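Long-range contact in uncharacterized protein YppE (Bacillus subtilis, PDB 2IM8), which is of unknown function but folds as a compact, almost wholly helical four-helix protein of the DUF1798 family: residues Q74-L85 with R98-T109. Residues are numbered along the deposited sequence; the frame is centred on the assembly and turned at random.
Sequences QIEAVKDNFLEL and RFKDITESVLYT
Gln74, extended with CG anti to the backbone N (chi1 -177°), slides CG past Thr109 OG1 (3.4 Å) and brings NE2 to 3.4 Å from Tyr108 CE2. One water joins NE2 to Tyr108 OH, another Gln74 O to Thr109 OG1; Gln74 OE1 accepts a hydrogen bond from His71 N. With an alanine here, Tyr108 OH and its water would probably lose the amide, and a gap open beside Thr109. Val78 sets CG2 on Thr109 CG2 at 3.6 Å. Asn81 is a knob among Arg98, Ile102, Ser105 and Val106; waters tie its ND2 to Ser105 OG and its OD1 to Arg98 NH1. Phe82 meets Val106 CG1 with CD1 and packs otherwise on helices 3-29 and 36-64. Glu84 lays CG on Ile102 CD1 and salt-bridges Arg98, OE1 to NH2 3.3 Å, carboxylate and guanidinium planes 72° apart; Ile102 CG2 lies over the centre of one guanidinium face. Leu85 presses CD1 onto Phe99 CZ (3.5 Å) and sets CD2 beside Thr103 OG1, which donates a hydrogen bond to Phe99 O. Segments 74-85 and 98-109 cross at -135° on consecutive helices of the bundle, held mainly by apolar packing, with Glu84-Arg98 the one direct charge pair and the other polar links bridged by water.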
ATOM      1  N   GLN A  74      -3.563  12.711  -1.290  1.00 16.70           N
ATOM      2  CA  GLN A  74      -3.127  11.673  -0.371  1.00 17.91           C
ATOM      3  C   GLN A  74      -3.294  10.307  -1.040  1.00 15.90           C
ATOM      4  O   GLN A  74      -2.382   9.482  -1.027  1.00 16.15           O
ATOM      5  CB  GLN A  74      -3.974  11.787   0.894  1.00 23.53           C
ATOM      6  CG  GLN A  74      -3.670  10.860   2.032  1.00 27.32           C
ATOM      7  CD  GLN A  74      -4.512  11.227   3.242  1.00 30.41           C
ATOM      8  OE1 GLN A  74      -5.670  11.633   3.099  1.00 30.82           O
ATOM      9  NE2 GLN A  74      -3.942  11.091   4.432  1.00 30.42           N
ATOM     10  N   ILE A  75      -4.454  10.087  -1.646  1.00 13.43           N
ATOM     11  CA  ILE A  75      -4.721   8.820  -2.314  1.00 14.54           C
ATOM     12  C   ILE A  75      -3.743   8.609  -3.461  1.00 14.21           C
ATOM     13  O   ILE A  75      -3.124   7.553  -3.568  1.00 15.16           O
ATOM     14  CB  ILE A  75      -6.167   8.761  -2.861  1.00 15.30           C
ATOM     15  CG1 ILE A  75      -7.165   8.756  -1.695  1.00 16.16           C
ATOM     16  CG2 ILE A  75      -6.358   7.498  -3.703  1.00 13.88           C
ATOM     17  CD1 ILE A  75      -6.974   7.587  -0.741  1.00 19.12           C
ATOM     18  N   GLU A  76      -3.595   9.628  -4.300  1.00 14.74           N
ATOM     19  CA  GLU A  76      -2.697   9.556  -5.454  1.00 16.85           C
ATOM     20  C   GLU A  76      -1.231   9.251  -5.120  1.00 16.01           C
ATOM     21  O   GLU A  76      -0.539   8.590  -5.897  1.00 15.58           O
ATOM     22  CB  GLU A  76      -2.790  10.861  -6.257  1.00 20.25           C
ATOM     23  CG  GLU A  76      -4.176  11.128  -6.834  1.00 24.67           C
ATOM     24  CD  GLU A  76      -4.260  12.445  -7.600  1.00 29.26           C
ATOM     25  OE1 GLU A  76      -3.877  13.496  -7.038  1.00 30.67           O
ATOM     26  OE2 GLU A  76      -4.717  12.427  -8.762  1.00 31.49           O
ATOM     27  N   ALA A  77      -0.760   9.707  -3.964  1.00 16.98           N
ATOM     28  CA  ALA A  77       0.630   9.485  -3.562  1.00 15.81           C
ATOM     29  C   ALA A  77       0.992   8.040  -3.176  1.00 15.78           C
ATOM     30  O   ALA A  77       2.165   7.660  -3.218  1.00 16.54           O
ATOM     31  CB  ALA A  77       0.982  10.416  -2.410  1.00 15.89           C
ATOM     32  N   VAL A  78      -0.008   7.252  -2.791  1.00 14.33           N
ATOM     33  CA  VAL A  78       0.202   5.865  -2.368  1.00 14.96           C
ATOM     34  C   VAL A  78       0.903   4.969  -3.398  1.00 15.60           C
ATOM     35  O   VAL A  78       1.872   4.272  -3.079  1.00 14.18           O
ATOM     36  CB  VAL A  78      -1.155   5.215  -1.978  1.00 13.02           C
ATOM     37  CG1 VAL A  78      -0.958   3.731  -1.630  1.00 12.55           C
ATOM     38  CG2 VAL A  78      -1.756   5.965  -0.778  1.00 12.58           C
ATOM     39  N   LYS A  79       0.400   4.991  -4.626  1.00 17.30           N
ATOM     40  CA  LYS A  79       0.938   4.181  -5.718  1.00 17.43           C
ATOM     41  C   LYS A  79       2.464   4.103  -5.777  1.00 16.01           C
ATOM     42  O   LYS A  79       3.045   3.040  -5.555  1.00 15.30           O
ATOM     43  CB  LYS A  79       0.410   4.719  -7.047  1.00 35.45           C
ATOM     44  CG  LYS A  79       1.069   4.152  -8.295  1.00 40.11           C
ATOM     45  CD  LYS A  79       0.646   4.970  -9.509  1.00 44.05           C
ATOM     46  CE  LYS A  79       1.202   4.413 -10.806  1.00 46.24           C
ATOM     47  NZ  LYS A  79       0.860   5.302 -11.956  1.00 46.57           N
ATOM     48  N   ASP A  80       3.113   5.223  -6.072  1.00 15.05           N
ATOM     49  CA  ASP A  80       4.570   5.220  -6.190  1.00 16.61           C
ATOM     50  C   ASP A  80       5.290   4.763  -4.940  1.00 13.99           C
ATOM     51  O   ASP A  80       6.263   4.027  -5.033  1.00 15.09           O
ATOM     52  CB  ASP A  80       5.087   6.598  -6.614  1.00 19.45           C
ATOM     53  CG  ASP A  80       4.548   7.022  -7.967  1.00 21.87           C
ATOM     54  OD1 ASP A  80       4.213   6.128  -8.774  1.00 19.54           O
ATOM     55  OD2 ASP A  80       4.469   8.243  -8.226  1.00 27.46           O
ATOM     56  N   ASN A  81       4.819   5.177  -3.769  1.00 13.63           N
ATOM     57  CA  ASN A  81       5.484   4.762  -2.537  1.00 13.89           C
ATOM     58  C   ASN A  81       5.270   3.268  -2.283  1.00 11.84           C
ATOM     59  O   ASN A  81       6.201   2.556  -1.905  1.00 12.10           O
ATOM     60  CB  ASN A  81       4.970   5.566  -1.340  1.00 15.59           C
ATOM     61  CG  ASN A  81       5.538   6.975  -1.291  1.00 16.97           C
ATOM     62  OD1 ASN A  81       6.720   7.195  -1.575  1.00 17.52           O
ATOM     63  ND2 ASN A  81       4.705   7.931  -0.905  1.00 16.90           N
ATOM     64  N   PHE A  82       4.045   2.800  -2.498  1.00  8.16           N
ATOM     65  CA  PHE A  82       3.712   1.398  -2.295  1.00  7.94           C
ATOM     66  C   PHE A  82       4.542   0.499  -3.203  1.00  9.40           C
ATOM     67  O   PHE A  82       5.077  -0.517  -2.758  1.00  9.62           O
ATOM     68  CB  PHE A  82       2.223   1.181  -2.557  1.00  7.07           C
ATOM     69  CG  PHE A  82       1.765  -0.238  -2.353  1.00  7.68           C
ATOM     70  CD1 PHE A  82       1.694  -0.791  -1.074  1.00  9.45           C
ATOM     71  CD2 PHE A  82       1.388  -1.019  -3.440  1.00 11.54           C
ATOM     72  CE1 PHE A  82       1.247  -2.110  -0.884  1.00 10.75           C
ATOM     73  CE2 PHE A  82       0.938  -2.341  -3.258  1.00  9.91           C
ATOM     74  CZ  PHE A  82       0.871  -2.881  -1.976  1.00  9.21           C
ATOM     75  N   LEU A  83       4.649   0.866  -4.480  1.00 10.54           N
ATOM     76  CA  LEU A  83       5.436   0.061  -5.414  1.00 12.73           C
ATOM     77  C   LEU A  83       6.919   0.078  -5.072  1.00 11.38           C
ATOM     78  O   LEU A  83       7.621  -0.912  -5.287  1.00 12.19           O
ATOM     79  CB  LEU A  83       5.228   0.537  -6.853  1.00 16.18           C
ATOM     80  CG  LEU A  83       3.989  -0.003  -7.574  1.00 20.61           C
ATOM     81  CD1 LEU A  83       2.751   0.261  -6.749  1.00 22.38           C
ATOM     82  CD2 LEU A  83       3.876   0.658  -8.938  1.00 20.87           C
ATOM     83  N   GLU A  84       7.416   1.197  -4.556  1.00 10.64           N
ATOM     84  CA  GLU A  84       8.825   1.227  -4.179  1.00  8.87           C
ATOM     85  C   GLU A  84       8.987   0.280  -2.990  1.00  9.37           C
ATOM     86  O   GLU A  84       9.922  -0.523  -2.948  1.00  7.21           O
ATOM     87  CB  GLU A  84       9.277   2.634  -3.797  1.00 12.62           C
ATOM     88  CG  GLU A  84      10.660   2.655  -3.137  1.00 14.24           C
ATOM     89  CD  GLU A  84      11.256   4.041  -2.981  1.00 16.11           C
ATOM     90  OE1 GLU A  84      10.492   5.018  -2.810  1.00 16.46           O
ATOM     91  OE2 GLU A  84      12.506   4.141  -3.010  1.00 14.55           O
ATOM     92  N   LEU A  85       8.058   0.375  -2.038  1.00 10.46           N
ATOM     93  CA  LEU A  85       8.076  -0.470  -0.846  1.00 12.17           C
ATOM     94  C   LEU A  85       8.119  -1.941  -1.255  1.00 10.49           C
ATOM     95  O   LEU A  85       8.907  -2.718  -0.712  1.00 11.47           O
ATOM     96  CB  LEU A  85       6.845  -0.163   0.028  1.00 12.97           C
ATOM     97  CG  LEU A  85       6.144  -1.167   0.964  1.00 20.64           C
ATOM     98  CD1 LEU A  85       7.103  -2.197   1.549  1.00 18.33           C
ATOM     99  CD2 LEU A  85       5.452  -0.365   2.072  1.00 18.54           C
ATOM    100  N   ARG A  98      14.631   5.843   4.894  1.00 18.11           N
ATOM    101  CA  ARG A  98      13.792   6.043   3.724  1.00 17.84           C
ATOM    102  C   ARG A  98      12.723   4.947   3.637  1.00 16.65           C
ATOM    103  O   ARG A  98      11.554   5.225   3.354  1.00 12.93           O
ATOM    104  CB  ARG A  98      14.666   6.039   2.466  1.00 20.56           C
ATOM    105  CG  ARG A  98      13.915   6.132   1.154  1.00 21.67           C
ATOM    106  CD  ARG A  98      13.015   7.353   1.079  1.00 23.30           C
ATOM    107  NE  ARG A  98      12.378   7.434  -0.231  1.00 24.66           N
ATOM    108  CZ  ARG A  98      11.285   8.143  -0.489  1.00 24.85           C
ATOM    109  NH1 ARG A  98      10.698   8.841   0.478  1.00 27.52           N
ATOM    110  NH2 ARG A  98      10.776   8.152  -1.709  1.00 28.48           N
ATOM    111  N   PHE A  99      13.116   3.703   3.878  1.00 16.57           N
ATOM    112  CA  PHE A  99      12.150   2.615   3.812  1.00 16.80           C
ATOM    113  C   PHE A  99      11.048   2.849   4.843  1.00 15.36           C
ATOM    114  O   PHE A  99       9.859   2.624   4.567  1.00 15.17           O
ATOM    115  CB  PHE A  99      12.816   1.267   4.088  1.00 15.98           C
ATOM    116  CG  PHE A  99      11.890   0.100   3.899  1.00 14.88           C
ATOM    117  CD1 PHE A  99      11.677  -0.439   2.633  1.00 15.96           C
ATOM    118  CD2 PHE A  99      11.157  -0.403   4.971  1.00 13.52           C
ATOM    119  CE1 PHE A  99      10.737  -1.463   2.437  1.00 12.96           C
ATOM    120  CE2 PHE A  99      10.223  -1.421   4.785  1.00 13.03           C
ATOM    121  CZ  PHE A  99      10.013  -1.950   3.517  1.00 13.41           C
ATOM    122  N   LYS A 100      11.445   3.297   6.033  1.00 11.96           N
ATOM    123  CA  LYS A 100      10.481   3.563   7.092  1.00 12.11           C
ATOM    124  C   LYS A 100       9.544   4.692   6.674  1.00 10.63           C
ATOM    125  O   LYS A 100       8.342   4.582   6.855  1.00 11.76           O
ATOM    126  CB  LYS A 100      11.183   3.935   8.409  1.00 14.30           C
ATOM    127  CG  LYS A 100      10.204   4.203   9.558  1.00 14.20           C
ATOM    128  CD  LYS A 100      10.901   4.459  10.893  1.00 20.49           C
ATOM    129  CE  LYS A 100       9.891   4.728  12.009  1.00 24.01           C
ATOM    130  NZ  LYS A 100      10.531   4.901  13.345  1.00 23.59           N
ATOM    131  N   ASP A 101      10.099   5.770   6.116  1.00 12.17           N
ATOM    132  CA  ASP A 101       9.291   6.907   5.678  1.00 13.30           C
ATOM    133  C   ASP A 101       8.186   6.544   4.682  1.00 10.44           C
ATOM    134  O   ASP A 101       7.045   6.951   4.860  1.00 11.16           O
ATOM    135  CB  ASP A 101      10.166   8.004   5.060  1.00 23.94           C
ATOM    136  CG  ASP A 101      11.131   8.613   6.061  1.00 28.45           C
ATOM    137  OD1 ASP A 101      10.790   8.655   7.264  1.00 31.66           O
ATOM    138  OD2 ASP A 101      12.221   9.064   5.644  1.00 33.04           O
ATOM    139  N   ILE A 102       8.509   5.791   3.636  1.00 10.22           N
ATOM    140  CA  ILE A 102       7.479   5.436   2.659  1.00 11.16           C
ATOM    141  C   ILE A 102       6.473   4.455   3.245  1.00  9.16           C
ATOM    142  O   ILE A 102       5.276   4.528   2.960  1.00  9.93           O
ATOM    143  CB  ILE A 102       8.104   4.864   1.359  1.00 13.64           C
ATOM    144  CG1 ILE A 102       8.885   3.581   1.648  1.00 15.04           C
ATOM    145  CG2 ILE A 102       9.044   5.905   0.746  1.00 15.36           C
ATOM    146  CD1 ILE A 102       9.499   2.976   0.399  1.00 14.35           C
ATOM    147  N   THR A 103       6.954   3.545   4.085  1.00 15.10           N
ATOM    148  CA  THR A 103       6.081   2.563   4.716  1.00 13.73           C
ATOM    149  C   THR A 103       5.094   3.296   5.632  1.00 13.41           C
ATOM    150  O   THR A 103       3.879   3.040   5.593  1.00 13.61           O
ATOM    151  CB  THR A 103       6.908   1.532   5.522  1.00 10.10           C
ATOM    152  OG1 THR A 103       7.775   0.825   4.626  1.00 12.45           O
ATOM    153  CG2 THR A 103       5.999   0.515   6.198  1.00 12.50           C
ATOM    154  N   GLU A 104       5.604   4.233   6.425  1.00  9.99           N
ATOM    155  CA  GLU A 104       4.745   5.004   7.336  1.00 11.83           C
ATOM    156  C   GLU A 104       3.671   5.790   6.575  1.00 10.33           C
ATOM    157  O   GLU A 104       2.521   5.880   7.007  1.00 10.04           O
ATOM    158  CB  GLU A 104       5.567   6.013   8.134  1.00 19.12           C
ATOM    159  CG  GLU A 104       6.531   5.442   9.144  1.00 26.74           C
ATOM    160  CD  GLU A 104       7.203   6.558   9.920  1.00 26.70           C
ATOM    161  OE1 GLU A 104       7.777   7.471   9.279  1.00 32.19           O
ATOM    162  OE2 GLU A 104       7.156   6.532  11.159  1.00 30.05           O
ATOM    163  N   SER A 105       4.077   6.381   5.459  1.00  8.28           N
ATOM    164  CA  SER A 105       3.183   7.180   4.620  1.00 11.25           C
ATOM    165  C   SER A 105       2.062   6.326   4.021  1.00  9.69           C
ATOM    166  O   SER A 105       0.879   6.700   4.038  1.00 11.97           O
ATOM    167  CB  SER A 105       3.998   7.832   3.500  1.00  8.47           C
ATOM    168  OG  SER A 105       3.178   8.578   2.636  1.00 13.25           O
ATOM    169  N   VAL A 106       2.444   5.182   3.478  1.00  8.44           N
ATOM    170  CA  VAL A 106       1.489   4.263   2.870  1.00  8.14           C
ATOM    171  C   VAL A 106       0.503   3.743   3.919  1.00  6.96           C
ATOM    172  O   VAL A 106      -0.714   3.815   3.738  1.00  7.66           O
ATOM    173  CB  VAL A 106       2.234   3.065   2.220  1.00 15.77           C
ATOM    174  CG1 VAL A 106       1.248   1.945   1.864  1.00 16.63           C
ATOM    175  CG2 VAL A 106       2.977   3.545   0.969  1.00 15.57           C
ATOM    176  N   LEU A 107       1.033   3.235   5.025  1.00 11.37           N
ATOM    177  CA  LEU A 107       0.197   2.684   6.080  1.00 10.31           C
ATOM    178  C   LEU A 107      -0.814   3.685   6.631  1.00 11.25           C
ATOM    179  O   LEU A 107      -1.972   3.329   6.826  1.00 10.07           O
ATOM    180  CB  LEU A 107       1.070   2.129   7.216  1.00 11.75           C
ATOM    181  CG  LEU A 107       1.763   0.792   6.890  1.00 10.27           C
ATOM    182  CD1 LEU A 107       2.710   0.409   8.012  1.00 11.93           C
ATOM    183  CD2 LEU A 107       0.706  -0.306   6.671  1.00  9.01           C
ATOM    184  N   TYR A 108      -0.386   4.924   6.871  1.00  8.87           N
ATOM    185  CA  TYR A 108      -1.308   5.923   7.411  1.00 13.78           C
ATOM    186  C   TYR A 108      -2.455   6.214   6.459  1.00 10.92           C
ATOM    187  O   TYR A 108      -3.615   6.268   6.869  1.00 14.61           O
ATOM    188  CB  TYR A 108      -0.600   7.240   7.752  1.00 12.90           C
ATOM    189  CG  TYR A 108      -1.609   8.304   8.125  1.00 14.85           C
ATOM    190  CD1 TYR A 108      -2.382   8.175   9.275  1.00 12.86           C
ATOM    191  CD2 TYR A 108      -1.878   9.371   7.272  1.00 14.85           C
ATOM    192  CE1 TYR A 108      -3.405   9.065   9.565  1.00 14.71           C
ATOM    193  CE2 TYR A 108      -2.903  10.278   7.552  1.00 12.40           C
ATOM    194  CZ  TYR A 108      -3.664  10.114   8.697  1.00 15.65           C
ATOM    195  OH  TYR A 108      -4.715  10.963   8.960  1.00 15.44           O
ATOM    196  N   THR A 109      -2.145   6.417   5.183  1.00 11.82           N
ATOM    197  CA  THR A 109      -3.213   6.690   4.236  1.00 10.78           C
ATOM    198  C   THR A 109      -4.158   5.494   4.174  1.00 10.69           C
ATOM    199  O   THR A 109      -5.376   5.669   4.120  1.00  9.31           O
ATOM    200  CB  THR A 109      -2.664   7.001   2.827  1.00 17.71           C
ATOM    201  OG1 THR A 109      -1.845   8.174   2.890  1.00 21.45           O
ATOM    202  CG2 THR A 109      -3.820   7.236   1.836  1.00 19.32           C
TER
HETATM  203  O   HOH W   1      -0.253   9.044   0.832  1.00 15.83           O
HETATM  204  O   HOH W   2      -5.460  12.020   6.674  1.00 21.30           O
HETATM  205  O   HOH W   3       1.901   7.150   0.519  1.00 14.85           O
HETATM  206  O   HOH W   4       7.910   9.303  -0.462  1.00 47.20           O